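Local coordinates for protein glutamate--LysW ligase ArgX (Sulfolobus tokodaii, PDB 3VPB) that probably joins the amino group of glutamate to the side-chain carboxyl of the C-terminal glutamate of the carrier protein LysW, spending ATP, in arginine biosynthesis, at residues R200-V203 / A204-G207; P255-K258 / G259-A263; I30-V33 / A34-P37; Y62-A65 / V66-A70. All blocks are in the same frame, centred on the assembly; numbering follows the deposited sequence. Where two conformers were deposited one is given.

Contact 1 of 4, residues R200-V203 / A204-G207. With GLU (glutamic acid), chain M; ADP (adenosine-5'-diphosphate), chain L; SO4 (sulfate ion), chain P.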
# COMPACT_ATOMS: atom_id res chain seq x y z
N ARG B 200 -3.68 -21.54 14.04
CA ARG B 200 -2.56 -20.83 14.60
C ARG B 200 -2.68 -20.79 16.12
O ARG B 200 -3.76 -20.71 16.64
CB ARG B 200 -2.50 -19.41 14.03
CG ARG B 200 -2.29 -19.42 12.50
CD ARG B 200 -2.60 -18.08 11.92
NE ARG B 200 -4.02 -17.74 12.08
CZ ARG B 200 -4.54 -16.58 11.71
NH1 ARG B 200 -3.76 -15.65 11.15
NH2 ARG B 200 -5.84 -16.36 11.87
N ALA B 201 -1.55 -20.82 16.82
CA ALA B 201 -1.57 -20.95 18.27
C ALA B 201 -1.53 -19.63 18.99
O ALA B 201 -1.68 -19.61 20.23
CB ALA B 201 -0.37 -21.86 18.73
N ASN B 202 -1.34 -18.53 18.27
CA ASN B 202 -1.09 -17.25 18.96
C ASN B 202 -2.13 -16.88 20.03
O ASN B 202 -3.36 -16.98 19.79
CB ASN B 202 -0.99 -16.09 17.96
CG ASN B 202 0.03 -16.37 16.86
OD1 ASN B 202 -0.20 -17.21 15.97
ND2 ASN B 202 1.14 -15.64 16.90
N VAL B 203 -1.64 -16.43 21.18
CA VAL B 203 -2.53 -15.91 22.23
C VAL B 203 -3.37 -14.75 21.68
O VAL B 203 -4.56 -14.63 21.99
CB VAL B 203 -1.76 -15.48 23.50
CG1 VAL B 203 -2.70 -14.89 24.53
CG2 VAL B 203 -1.08 -16.68 24.12
N ALA B 204 -2.75 -13.92 20.83
CA ALA B 204 -3.47 -12.82 20.16
C ALA B 204 -4.67 -13.29 19.33
O ALA B 204 -5.57 -12.50 19.03
CB ALA B 204 -2.50 -12.01 19.27
N LEU B 205 -4.66 -14.56 18.92
CA LEU B 205 -5.73 -15.13 18.12
C LEU B 205 -6.68 -16.03 18.91
O LEU B 205 -7.55 -16.65 18.31
CB LEU B 205 -5.14 -15.91 16.93
CG LEU B 205 -4.49 -15.02 15.86
CD1 LEU B 205 -3.69 -15.90 14.92
CD2 LEU B 205 -5.58 -14.21 15.08
N GLY B 206 -6.53 -16.08 20.23
CA GLY B 206 -7.37 -16.95 21.06
C GLY B 206 -6.66 -18.18 21.64
O GLY B 206 -7.27 -18.97 22.37
N GLY B 207 -5.37 -18.34 21.32
CA GLY B 207 -4.56 -19.41 21.89
C GLY B 207 -4.67 -19.36 23.41
O GLY B 207 -4.55 -18.28 24.02
N GLU M . 2.66 -12.60 20.88
CA GLU M . 2.42 -13.84 21.67
C GLU M . 1.15 -14.51 21.19
O GLU M . 1.06 -15.74 21.30
CB GLU M . 2.30 -13.51 23.17
CG GLU M . 2.29 -14.74 24.06
CD GLU M . 2.17 -14.41 25.55
OE1 GLU M . 1.43 -13.46 25.90
OE2 GLU M . 2.84 -15.12 26.35
OXT GLU M . 0.20 -13.84 20.72
PB ADP L . 4.18 -15.12 14.03
O1B ADP L . 5.44 -14.36 14.12
O2B ADP L . 3.64 -15.69 15.33
O3B ADP L . 3.09 -14.49 13.21
PA ADP L . 4.72 -17.93 13.50
O1A ADP L . 5.65 -18.49 12.43
O2A ADP L . 4.98 -18.07 14.98
O3A ADP L . 4.54 -16.38 13.09
O5' ADP L . 3.27 -18.55 13.17
C5' ADP L . 2.11 -18.31 13.96
C4' ADP L . 1.41 -19.62 14.27
O4' ADP L . 1.18 -20.32 13.05
C3' ADP L . 2.32 -20.54 15.10
O3' ADP L . 2.13 -20.33 16.50
C2' ADP L . 1.87 -21.92 14.68
O2' ADP L . 0.69 -22.30 15.40
C1' ADP L . 1.48 -21.71 13.24
N9 ADP L . 2.59 -22.07 12.34
C8 ADP L . 3.48 -21.24 11.74
N7 ADP L . 4.30 -21.96 10.96
C5 ADP L . 3.92 -23.25 11.05
C6 ADP L . 4.38 -24.53 10.50
N6 ADP L . 5.42 -24.56 9.64
N1 ADP L . 3.69 -25.66 10.82
C2 ADP L . 2.64 -25.65 11.66
N3 ADP L . 2.20 -24.50 12.23
C4 ADP L . 2.81 -23.31 11.96
S SO4 P . 4.29 -14.00 18.10
O1 SO4 P . 4.89 -13.32 16.94
O2 SO4 P . 2.90 -13.59 18.20
O3 SO4 P . 4.39 -15.48 18.06
O4 SO4 P . 4.94 -13.51 19.31

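Contact 2 of 4, residues P255-K258 / G259-A263. With GLU (glutamic acid), chain M.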
# COMPACT_ATOMS: atom_id res chain seq x y z
N PRO B 255 9.29 -9.27 23.24
CA PRO B 255 8.32 -10.32 23.59
C PRO B 255 7.14 -9.83 24.42
O PRO B 255 7.28 -8.95 25.27
CB PRO B 255 9.15 -11.36 24.36
CG PRO B 255 10.44 -10.70 24.69
CD PRO B 255 10.61 -9.46 23.87
N GLU B 256 5.97 -10.38 24.13
CA GLU B 256 4.83 -10.17 25.00
C GLU B 256 4.85 -11.35 25.97
O GLU B 256 5.52 -12.36 25.71
CB GLU B 256 3.54 -10.10 24.19
CG GLU B 256 3.32 -8.76 23.43
CD GLU B 256 2.17 -8.86 22.43
OE1 GLU B 256 1.47 -7.86 22.20
OE2 GLU B 256 1.97 -9.97 21.87
N PHE B 257 4.19 -11.20 27.12
CA PHE B 257 4.29 -12.23 28.17
C PHE B 257 3.08 -12.35 29.07
O PHE B 257 3.18 -12.99 30.12
CB PHE B 257 5.60 -12.10 29.00
CG PHE B 257 5.91 -10.71 29.48
CD1 PHE B 257 5.37 -10.21 30.69
CD2 PHE B 257 6.81 -9.89 28.76
CE1 PHE B 257 5.69 -8.92 31.14
CE2 PHE B 257 7.10 -8.59 29.17
CZ PHE B 257 6.56 -8.10 30.37
N LYS B 258 1.91 -11.83 28.66
CA LYS B 258 0.69 -12.02 29.48
C LYS B 258 0.28 -13.48 29.59
O LYS B 258 -0.16 -13.93 30.66
CB LYS B 258 -0.49 -11.21 28.94
CG LYS B 258 -0.50 -9.77 29.42
CD LYS B 258 -1.85 -9.13 29.12
CE LYS B 258 -1.97 -8.80 27.65
NZ LYS B 258 -3.38 -8.88 27.21
N GLY B 259 0.38 -14.21 28.49
CA GLY B 259 0.12 -15.65 28.45
C GLY B 259 1.14 -16.42 29.27
O GLY B 259 0.79 -17.33 30.04
N PHE B 260 2.41 -16.03 29.11
CA PHE B 260 3.51 -16.67 29.84
C PHE B 260 3.22 -16.59 31.32
O PHE B 260 3.33 -17.60 32.05
CB PHE B 260 4.82 -15.97 29.47
CG PHE B 260 6.06 -16.66 29.93
CD1 PHE B 260 6.72 -17.57 29.11
CD2 PHE B 260 6.61 -16.34 31.16
CE1 PHE B 260 7.90 -18.19 29.54
CE2 PHE B 260 7.77 -16.94 31.60
CZ PHE B 260 8.43 -17.85 30.80
N MET B 261 2.82 -15.40 31.77
CA MET B 261 2.53 -15.18 33.20
C MET B 261 1.37 -16.03 33.72
O MET B 261 1.48 -16.60 34.81
CB MET B 261 2.32 -13.71 33.52
CG MET B 261 3.61 -12.94 33.50
SD MET B 261 3.32 -11.19 33.79
CE MET B 261 2.98 -11.30 35.57
N VAL B 262 0.29 -16.17 32.97
CA VAL B 262 -0.81 -17.01 33.46
C VAL B 262 -0.40 -18.48 33.55
O VAL B 262 -0.88 -19.21 34.43
CB VAL B 262 -2.14 -16.83 32.67
CG1 VAL B 262 -2.49 -15.40 32.52
CG2 VAL B 262 -2.08 -17.50 31.32
N ALA B 263 0.48 -18.93 32.66
CA ALA B 263 0.83 -20.34 32.66
C ALA B 263 1.90 -20.70 33.69
O ALA B 263 1.80 -21.73 34.34
CB ALA B 263 1.21 -20.81 31.27
N GLU M . 2.66 -12.60 20.88
CA GLU M . 2.42 -13.84 21.67
C GLU M . 1.15 -14.51 21.19
O GLU M . 1.06 -15.74 21.30
CB GLU M . 2.30 -13.51 23.17
CG GLU M . 2.29 -14.74 24.06
CD GLU M . 2.17 -14.41 25.55
OE1 GLU M . 1.43 -13.46 25.90
OE2 GLU M . 2.84 -15.12 26.35
OXT GLU M . 0.20 -13.84 20.72

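Contact 3 of 4, residues I30-V33 / A34-P37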
# COMPACT_ATOMS: atom_id res chain seq x y z
N ILE B 30 10.57 7.44 30.56
CA ILE B 30 9.92 6.78 29.44
C ILE B 30 10.06 7.77 28.29
O ILE B 30 9.78 8.97 28.45
CB ILE B 30 8.41 6.54 29.71
CG1 ILE B 30 8.21 5.47 30.79
CG2 ILE B 30 7.67 6.16 28.39
CD1 ILE B 30 6.84 5.44 31.47
N ILE B 31 10.49 7.30 27.13
CA ILE B 31 10.36 8.12 25.92
C ILE B 31 9.40 7.41 24.97
O ILE B 31 9.60 6.23 24.63
CB ILE B 31 11.71 8.35 25.17
CG1 ILE B 31 12.66 9.17 26.04
CG2 ILE B 31 11.46 9.09 23.85
CD1 ILE B 31 14.06 9.29 25.48
N ASN B 32 8.35 8.11 24.57
CA ASN B 32 7.43 7.57 23.58
C ASN B 32 7.91 7.98 22.17
O ASN B 32 7.82 9.15 21.78
CB ASN B 32 5.99 8.05 23.83
CG ASN B 32 5.00 7.32 22.97
OD1 ASN B 32 5.19 7.23 21.75
ND2 ASN B 32 3.98 6.74 23.58
N VAL B 33 8.43 7.01 21.42
CA VAL B 33 9.02 7.30 20.10
C VAL B 33 7.98 7.43 18.99
O VAL B 33 8.34 7.72 17.85
CB VAL B 33 10.14 6.33 19.72
CG1 VAL B 33 11.28 6.44 20.77
CG2 VAL B 33 9.61 4.90 19.68
N ALA B 34 6.70 7.25 19.32
CA ALA B 34 5.64 7.70 18.41
C ALA B 34 5.33 9.19 18.61
O ALA B 34 4.45 9.75 17.92
CB ALA B 34 4.38 6.87 18.61
N GLN B 35 5.99 9.82 19.57
CA GLN B 35 5.73 11.22 19.88
C GLN B 35 6.96 12.11 19.80
O GLN B 35 6.84 13.26 19.43
CB GLN B 35 5.06 11.37 21.26
CG GLN B 35 3.74 10.59 21.34
CD GLN B 35 3.13 10.55 22.73
OE1 GLN B 35 2.04 9.99 22.91
NE2 GLN B 35 3.82 11.12 23.72
N GLU B 36 8.12 11.58 20.17
CA GLU B 36 9.33 12.39 20.27
C GLU B 36 10.33 11.91 19.23
O GLU B 36 10.49 10.71 19.06
CB GLU B 36 9.99 12.25 21.65
CG GLU B 36 9.10 12.75 22.81
CD GLU B 36 8.53 14.15 22.56
OE1 GLU B 36 7.30 14.35 22.76
OE2 GLU B 36 9.30 15.06 22.13
N PRO B 37 10.99 12.86 18.53
CA PRO B 37 12.11 12.50 17.65
C PRO B 37 13.36 12.23 18.47
O PRO B 37 13.45 12.70 19.61
CB PRO B 37 12.31 13.76 16.82
CG PRO B 37 11.83 14.87 17.67
CD PRO B 37 10.69 14.30 18.49
O HOH W 1 10.47 9.19 16.80

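Contact 4 of 4, residues Y62-A65 / V66-A70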
# COMPACT_ATOMS: atom_id res chain seq x y z
N TYR B 62 14.80 1.07 14.90
CA TYR B 62 15.42 2.37 14.70
C TYR B 62 15.70 3.10 16.00
O TYR B 62 16.75 3.77 16.10
CB TYR B 62 14.60 3.25 13.74
CG TYR B 62 14.51 2.68 12.34
CD1 TYR B 62 13.33 2.77 11.61
CD2 TYR B 62 15.59 2.01 11.76
CE1 TYR B 62 13.27 2.22 10.32
CE2 TYR B 62 15.53 1.48 10.49
CZ TYR B 62 14.35 1.59 9.78
OH TYR B 62 14.27 1.06 8.51
N SER B 63 14.82 2.98 17.01
CA SER B 63 15.10 3.63 18.30
C SER B 63 16.35 3.00 18.90
O SER B 63 17.18 3.71 19.45
CB SER B 63 13.91 3.53 19.27
OG SER B 63 13.51 2.18 19.49
N SER B 64 16.47 1.67 18.78
CA SER B 64 17.64 0.94 19.31
C SER B 64 18.93 1.42 18.62
O SER B 64 19.95 1.64 19.26
CB SER B 64 17.44 -0.57 19.14
OG SER B 64 18.45 -1.32 19.78
N ALA B 65 18.88 1.55 17.29
CA ALA B 65 20.05 2.02 16.53
C ALA B 65 20.49 3.42 16.96
O ALA B 65 21.69 3.68 17.13
CB ALA B 65 19.73 2.00 15.06
N VAL B 66 19.53 4.34 17.11
CA VAL B 66 19.87 5.71 17.53
C VAL B 66 20.45 5.75 18.94
O VAL B 66 21.44 6.42 19.17
CB VAL B 66 18.69 6.67 17.41
CG1 VAL B 66 19.12 8.13 17.86
CG2 VAL B 66 18.16 6.70 15.95
N LEU B 67 19.88 4.97 19.86
CA LEU B 67 20.40 4.89 21.25
C LEU B 67 21.80 4.27 21.31
O LEU B 67 22.68 4.75 22.04
CB LEU B 67 19.40 4.12 22.14
CG LEU B 67 18.14 4.95 22.46
CD1 LEU B 67 16.99 4.01 22.77
CD2 LEU B 67 18.39 5.90 23.66
N GLU B 68 22.02 3.22 20.54
CA GLU B 68 23.36 2.61 20.42
C GLU B 68 24.42 3.58 19.91
O GLU B 68 25.57 3.53 20.33
CB GLU B 68 23.31 1.42 19.47
CG GLU B 68 22.50 0.29 20.02
CD GLU B 68 22.33 -0.87 19.03
OE1 GLU B 68 22.07 -1.98 19.51
OE2 GLU B 68 22.50 -0.68 17.79
N ALA B 69 24.02 4.45 19.00
CA ALA B 69 24.94 5.43 18.43
C ALA B 69 25.37 6.43 19.52
O ALA B 69 26.47 6.98 19.45
CB ALA B 69 24.27 6.15 17.27
N ALA B 70 24.53 6.62 20.53
CA ALA B 70 24.88 7.47 21.68
C ALA B 70 25.66 6.71 22.77
O ALA B 70 25.96 7.28 23.82
CB ALA B 70 23.65 8.13 22.27

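Contact 1 of 4, residues R200-V203 / A204-G207
Asn202 and Gly207 are tied round a compact turn, with the carbonyl oxygen of Asn202 as the focus. Gly207 N gives its hydrogen to Asn202 O at 2.9 Å, and Leu205 N reaches the same oxygen from the other face of the carbonyl plane, so one acceptor is gripped by two donors. Gly206 N bonds to Val203 O at 3.0 Å, completing a Schellman motif with Gly206 (phi 109°) in the left-handed position. A CA-H...O contact of 3.3 Å from Gly207 CA to Ala201 O tightens the knot.

On one flank, the methyl CD1 of Leu205 sits over the centre of the Arg200 guanidinium, 3.4 Å from CZ. A bend at chi3 (-65°) folds the arginine back beneath it, and the group is held by Glu198, Gly134 O and Glu151 of a second subunit. Away from the backbone knot cover is looser: Ala204 is exposed, and Leu205 and Gly206 are partly so.

The turn lies in the ATP-grasp domain between strands 185-193 and 208-211. Val203 N binds GLU O at 2.8 Å, while Ala204 N takes the other carboxylate oxygen, OXT, at 3.0 Å. Asn202 ND2 reaches ADP O2B at 3.0 Å and, more weakly, a sulfate oxygen. Two successive amides thus hold the substrate's alpha-carboxylate and the adjacent asparagine the nucleotide, consistent with a turn that keeps amino-acid substrate and nucleotide side by side.

Contact 2 of 4, residues P255-K258 / G259-A263
A local contact round the first turn of helix 258-264 brings Phe257, at the N-cap position, against Phe260 and Met261, just after strand 245-252 in the ATP-grasp domain. Met261 N donates to Phe257 O at 2.9 Å, and Val262 N follows onto Lys258 O. Beside the first of these bonds the two side chains run the same way, and the sulfur of Met261 meets the Phe257 ring at its edge, in the ring plane, with SD 3.8 Å from CD1. This Met-aromatic contact relies on chi1 of Phe257 (48°), which puts CG between the backbone N and the carbonyl carbon. CB of Phe257 also packs on CB of Phe260.

The helix start doubles as an anion site. Gly259 and Phe260 form the GF motif, considered essential for substrate specificity, and their amides point at the side-chain carboxylate of the bound glutamate: Gly259 N to OE1 and Phe260 N to OE2, each 2.9 Å. The helix end would probably favour that negative charge further. At the other end of the ligand, Glu256 OE2 accepts from the substrate's amino N at 2.9 Å; Glu256 is itself held by a salt bridge to Arg11 and a hydrogen bond from Trp133. Val268 of helix 268-280 packs against both phenylalanines.

Contact 3 of 4, residues I30-V33 / A34-P37
Asn32 and Gln35 lie with their side-chain amides stacked, the planes only 5° apart and Gln35 CD 3.7 Å from Asn32 CG. At the edge of the Asn32 amide, OD1 accepts the backbone N of Ala34 at 2.9 Å, in the carbonyl plane. With CG anti to the backbone N (chi1 -170°), the side chain turns forward over the next residues, and this bond, with one from ND2 to Asp8 O, fixes the amide's rotation. The pattern of an asparagine oxygen bound to the N two residues on is an Asx turn.

Asn32 also serves through its main chain. Its carbonyl O takes Gln35 N at 2.9 Å from above the plane and Glu36 N, also at 2.9 Å, nearly along the C=O axis, and the chain turns sharply aside. A water spans the turn, donating to Val33 O at 2.8 Å and to Glu36 O at 2.7 Å.

Farther out, CB of Glu36 touches Ile31 CG2, while its carboxylate reaches Lys115 of a third subunit, and Ser109 of that subunit bonds to Ala34 O. The turn leaves the end of strand 27-32, within this chain an outermost strand of the parallel sheet, where Ile31 and Val33 pair with strand 2-7, and leads on to strand 38-39.

Contact 4 of 4, residues Y62-A65 / V66-A70
Ser64 and Glu68, one helical turn apart, are joined through the backbone, with Glu68 N giving its hydrogen to Ser64 O at 2.9 Å. The same relation repeats along the chain: Val66 N to Tyr62 O and Leu67 N to Ser63 O, both 3.0 Å, then Ala69 N to Ala65 O at 3.1 Å. The last bond is the most bent of the four, 145° at the hydrogen; Ala70 N makes weak bonds to Val66 O and Leu67 O.

The side chain of Glu68 packs alongside the carbonyl that its own N binds, with Glu68 CG 3.0 Å from Ser64 O. CG stands anti to the carbonyl carbon (chi1 -67°) and the chain then runs extended, which lays the carboxylate beside the serine. Each polar end is satisfied elsewhere: Glu68 OE2 by Ser78, and Ser64 OG, in the conformer given, by Thr74 and Asn76 O.

These residues belong to helix 57-69, the crossover helix of a beta-alpha-beta unit between the parallel strands 49-52 and 73-75 in the preATP-grasp domain. Leu67 faces the sheet, meeting Ala50, Ile52, Thr74 and Ile6, and its CD1 lies 3.3 Å from Ser63 O. Ser63 OG, which like Ser64 has a second conformer, is bound in the one given to Arg59 O of the same helix.

The other flank meets a third subunit. There Tyr62 OH is hydrogen-bonded to Asp86 of that subunit, and Ala65 O accepts a second bond from its Ser92, while Val66 packs on its Ile106.

Overall arrangement
Along the chain the order is contact 3, contact 4, contact 1, contact 2, and they fall into two pairs. Contacts 3 and 4 belong to the preATP-grasp domain, centres about 13 Å apart; Val33 CG1 touches Ser63 CB at 4.2 Å. One ends strand 27-32 of the parallel sheet, the other lies on helix 57-69 beside it, and both meet the third subunit. Contacts 1 and 2 belong to the ATP-grasp domain, centres about 12 Å apart, without touching: the bound glutamate lies between them, each holding one of its carboxylates. About 25 to 32 Å separates centres across the pairs; contacts 1 and 2 lie at the glutamate site, contacts 3 and 4 at the interface with the third subunit.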